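Long-range contact in serine protease inhibitor 2 (Anopheles gambiae, PDB 3PZF), which inhibits the clip-domain serine proteases CLIPB9, CLIPB10 and CLIPB4 and so restrains the melanization immune response in mosquito hemolymph: residues F46-I50 with Y90-L94. Sequence-based numbering, arbitrary orientation.
Sequences FSVKI and YKQLL
Tyr-90 packs against Phe-46 and Ile-50 where two helices of the serpin fold, 45-58 and 83-98, meet in the protein interior. The two segments run closer to antiparallel than parallel, at 144°, with axes 11.6 Å apart at closest approach. Large side chains bridge this distance.

Tyr-90 reaches across from CB to hydroxyl. Its CB lies 3.7 Å from Ile-50 CD1, and CG meets the same methyl. Tyr-90 CD1 comes closest, 3.4 Å from Ile-50 CD1, and also lies 3.7 Å from Phe-46 CE1. Tyr-90 CE1 is beside that same phenylalanine atom, which sits at the tyrosine ring edge, in its plane. At the tip, OH passes Lys-49 CB and hydrogen-bonds to the carbonyl oxygen of Val-77.

With chi1 at 170°, the Phe-46 ring swings away from its own backbone N and brings its far end between Leu-93 and Leu-94. Phe-46 CE1 touches Leu-93 CD2 at 3.6 Å, while Leu-94 CD2 meets the ring edge at CE2. Ile-50 CG1, from the same helix, lies over one face near the rim. Ile-108 of strand 105-115 also packs on Phe-46 and Leu-94.

No direct hydrogen bond joins the two segments. Lys-49 NZ forms a salt bridge with Asp-26. One water accepts from Lys-49 NZ at 2.7 Å and donates to Tyr-90 OH at 3.0 Å.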
loop_
_atom_site.group_PDB
_atom_site.type_symbol
_atom_site.label_atom_id
_atom_site.label_comp_id
_atom_site.label_asym_id
_atom_site.label_seq_id
_atom_site.Cartn_x
_atom_site.Cartn_y
_atom_site.Cartn_z
ATOM N N PHE A 46 -2.200 4.329 1.067
ATOM C CA PHE A 46 -1.915 5.519 1.885
ATOM C C PHE A 46 -0.648 6.231 1.342
ATOM O O PHE A 46 -0.602 7.462 1.250
ATOM C CB PHE A 46 -1.706 5.126 3.340
ATOM C CG PHE A 46 -1.172 6.245 4.182
ATOM C CD1 PHE A 46 -1.980 7.326 4.472
ATOM C CD2 PHE A 46 0.131 6.223 4.672
ATOM C CE1 PHE A 46 -1.497 8.390 5.241
ATOM C CE2 PHE A 46 0.612 7.285 5.468
ATOM C CZ PHE A 46 -0.208 8.362 5.729
ATOM N N SER A 47 0.381 5.463 0.966
ATOM C CA SER A 47 1.619 6.088 0.473
ATOM C C SER A 47 1.368 6.824 -0.819
ATOM O O SER A 47 1.992 7.836 -1.082
ATOM C CB SER A 47 2.716 5.025 0.272
ATOM O OG SER A 47 3.129 4.528 1.543
ATOM N N VAL A 48 0.457 6.326 -1.640
ATOM C CA VAL A 48 0.120 7.039 -2.867
ATOM C C VAL A 48 -0.439 8.411 -2.514
ATOM O O VAL A 48 -0.123 9.400 -3.178
ATOM C CB VAL A 48 -0.871 6.272 -3.759
ATOM C CG1 VAL A 48 -1.237 7.095 -5.005
ATOM C CG2 VAL A 48 -0.265 4.942 -4.198
ATOM N N LYS A 49 -1.254 8.486 -1.468
ATOM C CA LYS A 49 -1.809 9.789 -1.103
ATOM C C LYS A 49 -0.712 10.733 -0.617
ATOM O O LYS A 49 -0.759 11.934 -0.890
ATOM C CB LYS A 49 -2.922 9.632 -0.066
ATOM C CG LYS A 49 -4.046 8.743 -0.600
ATOM C CD LYS A 49 -5.342 8.921 0.250
ATOM C CE LYS A 49 -5.223 8.339 1.647
ATOM N NZ LYS A 49 -6.599 8.322 2.336
ATOM N N ILE A 50 0.275 10.200 0.092
ATOM C CA ILE A 50 1.443 11.009 0.470
ATOM C C ILE A 50 2.144 11.603 -0.785
ATOM O O ILE A 50 2.532 12.788 -0.785
ATOM C CB ILE A 50 2.486 10.180 1.278
ATOM C CG1 ILE A 50 1.918 9.736 2.636
ATOM C CG2 ILE A 50 3.753 11.007 1.519
ATOM C CD1 ILE A 50 1.434 10.864 3.491
ATOM N N TYR A 90 -1.322 14.178 7.668
ATOM C CA TYR A 90 -0.451 13.164 7.089
ATOM C C TYR A 90 0.732 12.885 8.000
ATOM O O TYR A 90 1.185 11.749 8.102
ATOM C CB TYR A 90 -0.025 13.513 5.657
ATOM C CG TYR A 90 -1.150 13.277 4.703
ATOM C CD1 TYR A 90 -1.587 11.975 4.450
ATOM C CD2 TYR A 90 -1.829 14.323 4.104
ATOM C CE1 TYR A 90 -2.626 11.731 3.606
ATOM C CE2 TYR A 90 -2.878 14.085 3.233
ATOM C CZ TYR A 90 -3.275 12.772 3.001
ATOM O OH TYR A 90 -4.306 12.464 2.152
ATOM N N LYS A 91 1.196 13.903 8.710
ATOM C CA LYS A 91 2.320 13.703 9.602
ATOM C C LYS A 91 1.920 12.753 10.746
ATOM O O LYS A 91 2.688 11.877 11.146
ATOM C CB LYS A 91 2.787 15.054 10.143
ATOM C CG LYS A 91 4.014 14.989 11.013
ATOM C CD LYS A 91 4.429 16.413 11.466
ATOM C CE LYS A 91 5.059 16.380 12.835
ATOM N NZ LYS A 91 6.441 15.847 12.782
ATOM N N GLN A 92 0.719 12.946 11.283
ATOM C CA GLN A 92 0.248 12.133 12.398
ATOM C C GLN A 92 0.116 10.682 11.953
ATOM O O GLN A 92 0.556 9.768 12.655
ATOM C CB GLN A 92 -1.112 12.618 12.897
ATOM C CG GLN A 92 -1.767 11.627 13.853
ATOM C CD GLN A 92 -3.089 12.106 14.445
ATOM O OE1 GLN A 92 -3.660 11.445 15.318
ATOM N NE2 GLN A 92 -3.575 13.253 13.986
ATOM N N LEU A 93 -0.510 10.476 10.794
ATOM C CA LEU A 93 -0.702 9.113 10.266
ATOM C C LEU A 93 0.634 8.425 9.923
ATOM O O LEU A 93 0.784 7.234 10.161
ATOM C CB LEU A 93 -1.600 9.126 9.021
ATOM C CG LEU A 93 -3.121 9.027 9.252
ATOM C CD1 LEU A 93 -3.636 10.118 10.192
ATOM C CD2 LEU A 93 -3.835 9.134 7.922
ATOM N N LEU A 94 1.591 9.165 9.363
ATOM C CA LEU A 94 2.907 8.594 9.049
ATOM C C LEU A 94 3.590 8.163 10.330
ATOM O O LEU A 94 4.192 7.098 10.400
ATOM C CB LEU A 94 3.817 9.609 8.349
ATOM C CG LEU A 94 3.664 9.660 6.847
ATOM C CD1 LEU A 94 4.336 10.914 6.306
ATOM C CD2 LEU A 94 4.260 8.365 6.215
HETATM O O HOH W 1 -6.685 10.931 3.120
#